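PDB 5YWN: protein induced by osmotic stress from Scheffersomyces stipitis, which binds NADP(+) and probably uses the reduced cofactor to convert haloketones to alcohols, as a reductase related to the dihydroflavonol-4-reductases. Local coordinates for residues V127-P132 with L161-G165; E171-W175 with L187-N191. The protein carries 1 engineered substitution. All blocks are in the same frame, centred on the assembly; numbering follows the deposited sequence.

How the interactions relate
The chain leaves strand 119-123 of the parallel sheet and runs through the loop that holds 127-132. Interaction 1 closes 28 intervening residues by setting that loop against 161-165, near the start of helix 159-181. The same helix continues to 171-175, and after a further 11 residues interaction 2 closes a shorter excursion on strand 186-192. The two closures follow one another in series, neither nesting nor crossing, with centres about 14 Å apart. Direct packing links them: A128 CB lies 3.6 Å from E171 OE1, and M129 CE lies 3.4 Å from N191 ND2. Helix 159-181 is thus tied to the loop 127-132 at one end and to the sheet further along.

Interaction 1 of 2, residues V127-P132 with L161-G165; sequences VAMSVP and LAYFG. With NAP (NADP nicotinamide-adenine-dinucleotide phosphate), chain B.
F164 of helix 159-181 is sandwiched between V127 and P132 in a buried apolar contact, where the loop following strand 119-123 passes the early turns of the helix beside NADP. The evidence is a CH-pi contact on each face of the ring. V127 CB stands over one face, 3.5 Å from the F164 ring centroid. P132 CG lies over the opposite face, 4.0 Å from the F164 centroid. Both are displaced toward the rim. At the ring edge the S130 carbonyl oxygen lies near the plane, 3.5 Å from F164 CD2; the same oxygen accepts a hydrogen bond from S148. L161 CD2 also touches P132 CG.

V127 divides its two methyls between neighbouring aromatics. With chi1 at -50°, CG1 is anti to the carbonyl carbon and sits 3.6 Å from F164 CZ, whereas CG2 is directed to the Y163 ring and lies 3.7 Å from its CE2. Y163 binds the cofactor, its OH being 3.4 Å from C6N of the nicotinamide. With K167 it has the spacing of the Tyr-x-x-x-Lys motif of short-chain dehydrogenases, and V127 touches K167 as well. Replacing F164 with an alanine would remove the ring that V127 and P132 enclose, and would probably open a gap between them that leaves V127 less firmly held against Y163.

The backbones meet through a water, which donates to V127 O and, more weakly, to F164 O. As no direct hydrogen bond crosses between the segments, their fit rests on close apolar packing set by the shape of F164, while polar bonds elsewhere, such as those of S130 with E134 and S148, also hold the loop.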
loop_
_atom_site.group_PDB
_atom_site.type_symbol
_atom_site.label_atom_id
_atom_site.label_comp_id
_atom_site.label_asym_id
_atom_site.label_seq_id
_atom_site.Cartn_x
_atom_site.Cartn_y
_atom_site.Cartn_z
ATOM N N VAL A 127 10.225 -2.385 1.137
ATOM C CA VAL A 127 10.897 -2.940 2.282
ATOM C C VAL A 127 11.211 -4.419 2.133
ATOM O O VAL A 127 12.076 -4.898 2.781
ATOM C CB VAL A 127 10.241 -2.619 3.625
ATOM C CG1 VAL A 127 9.969 -1.138 3.735
ATOM C CG2 VAL A 127 8.999 -3.439 3.852
ATOM N N ALA A 128 10.480 -5.090 1.271
ATOM C CA ALA A 128 10.774 -6.444 0.859
ATOM C C ALA A 128 12.066 -6.575 0.048
ATOM O O ALA A 128 12.615 -7.587 -0.014
ATOM C CB ALA A 128 9.603 -7.106 0.159
ATOM N N MET A 129 12.465 -5.501 -0.577
ATOM C CA MET A 129 13.536 -5.462 -1.508
ATOM C C MET A 129 14.854 -4.936 -0.978
ATOM O O MET A 129 15.823 -4.941 -1.642
ATOM C CB MET A 129 13.116 -4.609 -2.674
ATOM C CG MET A 129 11.766 -4.919 -3.250
ATOM S SD MET A 129 11.279 -3.808 -4.544
ATOM C CE MET A 129 10.428 -4.899 -5.609
ATOM N N SER A 130 14.819 -4.475 0.242
ATOM C CA SER A 130 15.846 -3.677 0.808
ATOM C C SER A 130 15.939 -3.716 2.314
ATOM O O SER A 130 15.149 -4.294 2.953
ATOM C CB SER A 130 15.628 -2.250 0.399
ATOM O OG SER A 130 16.848 -1.599 0.308
ATOM N N VAL A 131 16.921 -2.991 2.821
ATOM C CA VAL A 131 17.118 -2.743 4.223
ATOM C C VAL A 131 17.203 -1.261 4.457
ATOM O O VAL A 131 17.486 -0.521 3.570
ATOM C CB VAL A 131 18.392 -3.403 4.758
ATOM C CG1 VAL A 131 18.269 -4.866 4.722
ATOM C CG2 VAL A 131 19.588 -2.973 3.959
ATOM N N PRO A 132 16.995 -0.815 5.667
ATOM C CA PRO A 132 16.719 0.587 5.866
ATOM C C PRO A 132 17.827 1.491 5.381
ATOM O O PRO A 132 17.559 2.361 4.613
ATOM C CB PRO A 132 16.604 0.682 7.374
ATOM C CG PRO A 132 16.077 -0.608 7.760
ATOM C CD PRO A 132 16.731 -1.576 6.876
ATOM N N LEU A 161 11.977 -2.944 11.987
ATOM C CA LEU A 161 12.605 -4.092 11.399
ATOM C C LEU A 161 11.644 -5.237 11.236
ATOM O O LEU A 161 11.710 -5.905 10.298
ATOM C CB LEU A 161 13.811 -4.529 12.163
ATOM C CG LEU A 161 15.104 -3.786 11.923
ATOM C CD1 LEU A 161 16.295 -4.353 12.627
ATOM C CD2 LEU A 161 15.351 -3.463 10.483
ATOM N N ALA A 162 10.737 -5.404 12.159
ATOM C CA ALA A 162 9.718 -6.377 12.052
ATOM C C ALA A 162 8.820 -6.145 10.839
ATOM O O ALA A 162 8.529 -7.041 10.175
ATOM C CB ALA A 162 8.922 -6.432 13.301
ATOM N N TYR A 163 8.446 -4.913 10.560
ATOM C CA TYR A 163 7.655 -4.598 9.374
ATOM C C TYR A 163 8.410 -4.937 8.123
ATOM O O TYR A 163 7.887 -5.556 7.297
ATOM C CB TYR A 163 7.207 -3.153 9.317
ATOM C CG TYR A 163 6.458 -2.786 8.067
ATOM C CD1 TYR A 163 5.164 -3.148 7.890
ATOM C CD2 TYR A 163 7.066 -2.094 7.067
ATOM C CE1 TYR A 163 4.491 -2.820 6.751
ATOM C CE2 TYR A 163 6.392 -1.738 5.927
ATOM C CZ TYR A 163 5.109 -2.126 5.771
ATOM O OH TYR A 163 4.483 -1.799 4.660
ATOM N N PHE A 164 9.676 -4.608 8.065
ATOM C CA PHE A 164 10.501 -4.918 6.932
ATOM C C PHE A 164 10.535 -6.418 6.702
ATOM O O PHE A 164 10.341 -6.859 5.637
ATOM C CB PHE A 164 11.930 -4.474 7.203
ATOM C CG PHE A 164 12.300 -3.165 6.617
ATOM C CD1 PHE A 164 11.954 -2.013 7.226
ATOM C CD2 PHE A 164 13.047 -3.100 5.487
ATOM C CE1 PHE A 164 12.317 -0.817 6.704
ATOM C CE2 PHE A 164 13.410 -1.913 4.960
ATOM C CZ PHE A 164 13.047 -0.767 5.568
ATOM N N GLY A 165 10.746 -7.175 7.747
ATOM C CA GLY A 165 10.715 -8.592 7.691
ATOM C C GLY A 165 9.373 -9.154 7.316
ATOM O O GLY A 165 9.329 -10.006 6.526
HETATM P PA NAP B . -3.233 0.964 6.736
HETATM O O1A NAP B . -3.906 2.196 6.183
HETATM O O2A NAP B . -3.048 0.811 8.227
HETATM O O5B NAP B . -4.022 -0.329 6.191
HETATM C C5B NAP B . -3.917 -1.580 6.868
HETATM C C4B NAP B . -5.268 -2.284 6.862
HETATM O O4B NAP B . -5.088 -3.693 7.038
HETATM C C3B NAP B . -6.163 -1.785 7.986
HETATM O O3B NAP B . -7.355 -1.193 7.460
HETATM C C2B NAP B . -6.495 -2.996 8.835
HETATM O O2B NAP B . -7.903 -3.213 8.877
HETATM C C1B NAP B . -5.787 -4.177 8.188
HETATM N N9A NAP B . -4.830 -4.785 9.147
HETATM C C8A NAP B . -3.731 -4.186 9.645
HETATM N N7A NAP B . -3.076 -5.018 10.496
HETATM C C5A NAP B . -3.762 -6.174 10.550
HETATM C C6A NAP B . -3.623 -7.470 11.253
HETATM N N6A NAP B . -2.586 -7.703 12.094
HETATM N N1A NAP B . -4.565 -8.412 11.027
HETATM C C2A NAP B . -5.604 -8.202 10.195
HETATM N N3A NAP B . -5.786 -7.048 9.529
HETATM C C4A NAP B . -4.919 -6.015 9.659
HETATM O O3 NAP B . -1.792 0.819 6.032
HETATM P PN NAP B . -1.567 1.320 4.519
HETATM O O1N NAP B . -0.537 2.424 4.535
HETATM O O2N NAP B . -2.922 1.562 3.895
HETATM O O5D NAP B . -0.912 0.029 3.814
HETATM C C5D NAP B . -1.693 -0.801 2.957
HETATM C C4D NAP B . -0.853 -1.974 2.466
HETATM O O4D NAP B . 0.080 -1.533 1.474
HETATM C C3D NAP B . -0.062 -2.613 3.598
HETATM O O3D NAP B . -0.478 -3.966 3.806
HETATM C C2D NAP B . 1.394 -2.557 3.182
HETATM O O2D NAP B . 1.959 -3.872 3.133
HETATM C C1D NAP B . 1.420 -1.908 1.807
HETATM N N1N NAP B . 2.295 -0.731 1.820
HETATM C C2N NAP B . 1.780 0.474 2.101
HETATM C C3N NAP B . 2.592 1.603 2.120
HETATM C C7N NAP B . 2.009 2.948 2.434
HETATM O O7N NAP B . 2.755 3.878 2.692
HETATM N N7N NAP B . 0.684 3.093 2.422
HETATM C C4N NAP B . 3.945 1.473 1.846
HETATM C C5N NAP B . 4.453 0.215 1.560
HETATM C C6N NAP B . 3.599 -0.881 1.553
HETATM P P2B NAP B . -8.800 -2.536 10.029
HETATM O O1X NAP B . -9.981 -3.468 10.165
HETATM O O2X NAP B . -7.888 -2.506 11.231
HETATM O O3X NAP B . -9.142 -1.175 9.472
HETATM O O HOH W 1 12.989 -7.124 4.772
#

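Interaction 2 of 2, residues E171-W175 with L187-N191; sequences ERAAW and LSTVN
L187 opens strand segment 187-191 by pressing its CD2 methyl over one face of W175, on helix 159-181. L187 CD2 is 3.8 Å from the centroid of the six-membered ring of W175, a CH-pi contact over the face, displaced toward the rim. L187 CG is anti to the backbone N, which carries the branch to the helix, where CD2 also meets A174 CB.

S188 turns its side chain away from the helix, and its hydroxyl is bonded to A248 O; its backbone, CA foremost, comes up to W175 CH2.

T189 faces the helix again. The T189 CG2 methyl lies 3.4 Å from W175 CZ2, while T189 OG1 donates to N191 OD1 at 2.8 Å, in the carbonyl plane. Beyond V190, which also points away, N191 uses its other amide atom: N191 ND2 donates to E171 OE1 at 2.9 Å with an N-H...O angle of 152°. The bond stays close to the amide plane but reaches OE1 from above the carboxylate plane, the two planes being 61° apart. With OD1 and ND2 both engaged, the amide's rotation is fixed.

The E171 carboxylate collects several partners. W175 NE1 gives E171 OE2 a 3.0 Å bond, nearly in the indole plane and on the anti lone pair, so one turn of helix holds both the indole and the carboxylate in place. R258 forms a salt bridge with OE2 and S124 bonds OE1, an environment likely to favour the charged form of this buried acid.

Helix 171-175 and strand 187-191 run almost antiparallel, at 163°, with axes 9.9 Å apart. Since strands 119-123 and 186-192 are parallel neighbours joined through this helix, the contact is the helix-on-sheet packing of a beta-alpha-beta crossover in a Rossmann fold.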
loop_
_atom_site.group_PDB
_atom_site.type_symbol
_atom_site.label_atom_id
_atom_site.label_comp_id
_atom_site.label_asym_id
_atom_site.label_seq_id
_atom_site.Cartn_x
_atom_site.Cartn_y
_atom_site.Cartn_z
ATOM N N GLU A 171 5.978 -12.042 1.161
ATOM C CA GLU A 171 6.146 -12.080 -0.275
ATOM C C GLU A 171 6.894 -13.315 -0.789
ATOM O O GLU A 171 6.467 -13.920 -1.703
ATOM C CB GLU A 171 6.746 -10.799 -0.855
ATOM C CG GLU A 171 6.561 -10.669 -2.368
ATOM C CD GLU A 171 7.423 -9.661 -3.111
ATOM O OE1 GLU A 171 7.858 -8.687 -2.569
ATOM O OE2 GLU A 171 7.638 -9.898 -4.274
ATOM N N ARG A 172 7.963 -13.685 -0.116
ATOM C CA ARG A 172 8.683 -14.893 -0.410
ATOM C C ARG A 172 7.754 -16.117 -0.254
ATOM O O ARG A 172 7.747 -16.955 -1.049
ATOM C CB ARG A 172 9.890 -15.032 0.484
ATOM C CG ARG A 172 11.105 -14.192 0.146
ATOM C CD ARG A 172 12.212 -14.498 1.123
ATOM N NE ARG A 172 13.347 -13.616 1.118
ATOM C CZ ARG A 172 14.294 -13.607 0.210
ATOM N NH1 ARG A 172 15.286 -12.781 0.318
ATOM N NH2 ARG A 172 14.264 -14.419 -0.785
ATOM N N ALA A 173 6.954 -16.126 0.773
ATOM C CA ALA A 173 6.022 -17.174 1.007
ATOM C C ALA A 173 4.986 -17.278 -0.113
ATOM O O ALA A 173 4.687 -18.317 -0.536
ATOM C CB ALA A 173 5.357 -17.011 2.342
ATOM N N ALA A 174 4.517 -16.152 -0.595
ATOM C CA ALA A 174 3.578 -16.122 -1.693
ATOM C C ALA A 174 4.188 -16.732 -2.974
ATOM O O ALA A 174 3.625 -17.593 -3.540
ATOM C CB ALA A 174 3.106 -14.720 -1.939
ATOM N N TRP A 175 5.391 -16.322 -3.324
ATOM C CA TRP A 175 6.095 -16.893 -4.445
ATOM C C TRP A 175 6.372 -18.387 -4.242
ATOM O O TRP A 175 6.216 -19.160 -5.141
ATOM C CB TRP A 175 7.347 -16.118 -4.796
ATOM C CG TRP A 175 7.065 -14.722 -5.309
ATOM C CD1 TRP A 175 7.434 -13.585 -4.741
ATOM C CD2 TRP A 175 6.331 -14.366 -6.461
ATOM N NE1 TRP A 175 7.010 -12.536 -5.442
ATOM C CE2 TRP A 175 6.312 -12.968 -6.513
ATOM C CE3 TRP A 175 5.677 -15.079 -7.448
ATOM C CZ2 TRP A 175 5.693 -12.276 -7.510
ATOM C CZ3 TRP A 175 5.051 -14.396 -8.436
ATOM C CH2 TRP A 175 5.069 -12.998 -8.467
ATOM N N LEU A 187 0.002 -15.206 -9.913
ATOM C CA LEU A 187 0.299 -14.263 -8.890
ATOM C C LEU A 187 1.094 -13.111 -9.425
ATOM O O LEU A 187 1.911 -13.265 -10.267
ATOM C CB LEU A 187 1.070 -14.899 -7.746
ATOM C CG LEU A 187 1.637 -14.040 -6.605
ATOM C CD1 LEU A 187 0.552 -13.356 -5.828
ATOM C CD2 LEU A 187 2.533 -14.825 -5.669
ATOM N N SER A 188 0.831 -11.970 -8.877
ATOM C CA SER A 188 1.646 -10.819 -9.097
ATOM C C SER A 188 1.741 -9.967 -7.836
ATOM O O SER A 188 0.919 -10.068 -7.008
ATOM C CB SER A 188 1.142 -10.046 -10.294
ATOM O OG SER A 188 -0.105 -9.523 -10.085
ATOM N N THR A 189 2.783 -9.162 -7.710
ATOM C CA THR A 189 2.946 -8.322 -6.542
ATOM C C THR A 189 3.089 -6.884 -6.922
ATOM O O THR A 189 3.538 -6.576 -7.967
ATOM C CB THR A 189 4.136 -8.717 -5.604
ATOM O OG1 THR A 189 5.380 -8.331 -6.165
ATOM C CG2 THR A 189 4.142 -10.179 -5.274
ATOM N N VAL A 190 2.703 -6.024 -6.011
ATOM C CA VAL A 190 2.945 -4.609 -6.105
ATOM C C VAL A 190 3.813 -4.143 -4.925
ATOM O O VAL A 190 3.497 -4.378 -3.810
ATOM C CB VAL A 190 1.644 -3.836 -6.247
ATOM C CG1 VAL A 190 1.888 -2.360 -6.277
ATOM C CG2 VAL A 190 0.888 -4.293 -7.457
ATOM N N ASN A 191 4.904 -3.488 -5.223
ATOM C CA ASN A 191 5.925 -3.140 -4.254
ATOM C C ASN A 191 6.129 -1.606 -4.169
ATOM O O ASN A 191 6.944 -1.024 -4.814
ATOM C CB ASN A 191 7.245 -3.866 -4.547
ATOM C CG ASN A 191 7.113 -5.360 -4.541
ATOM O OD1 ASN A 191 6.407 -5.907 -5.290
ATOM N ND2 ASN A 191 7.806 -5.986 -3.662
#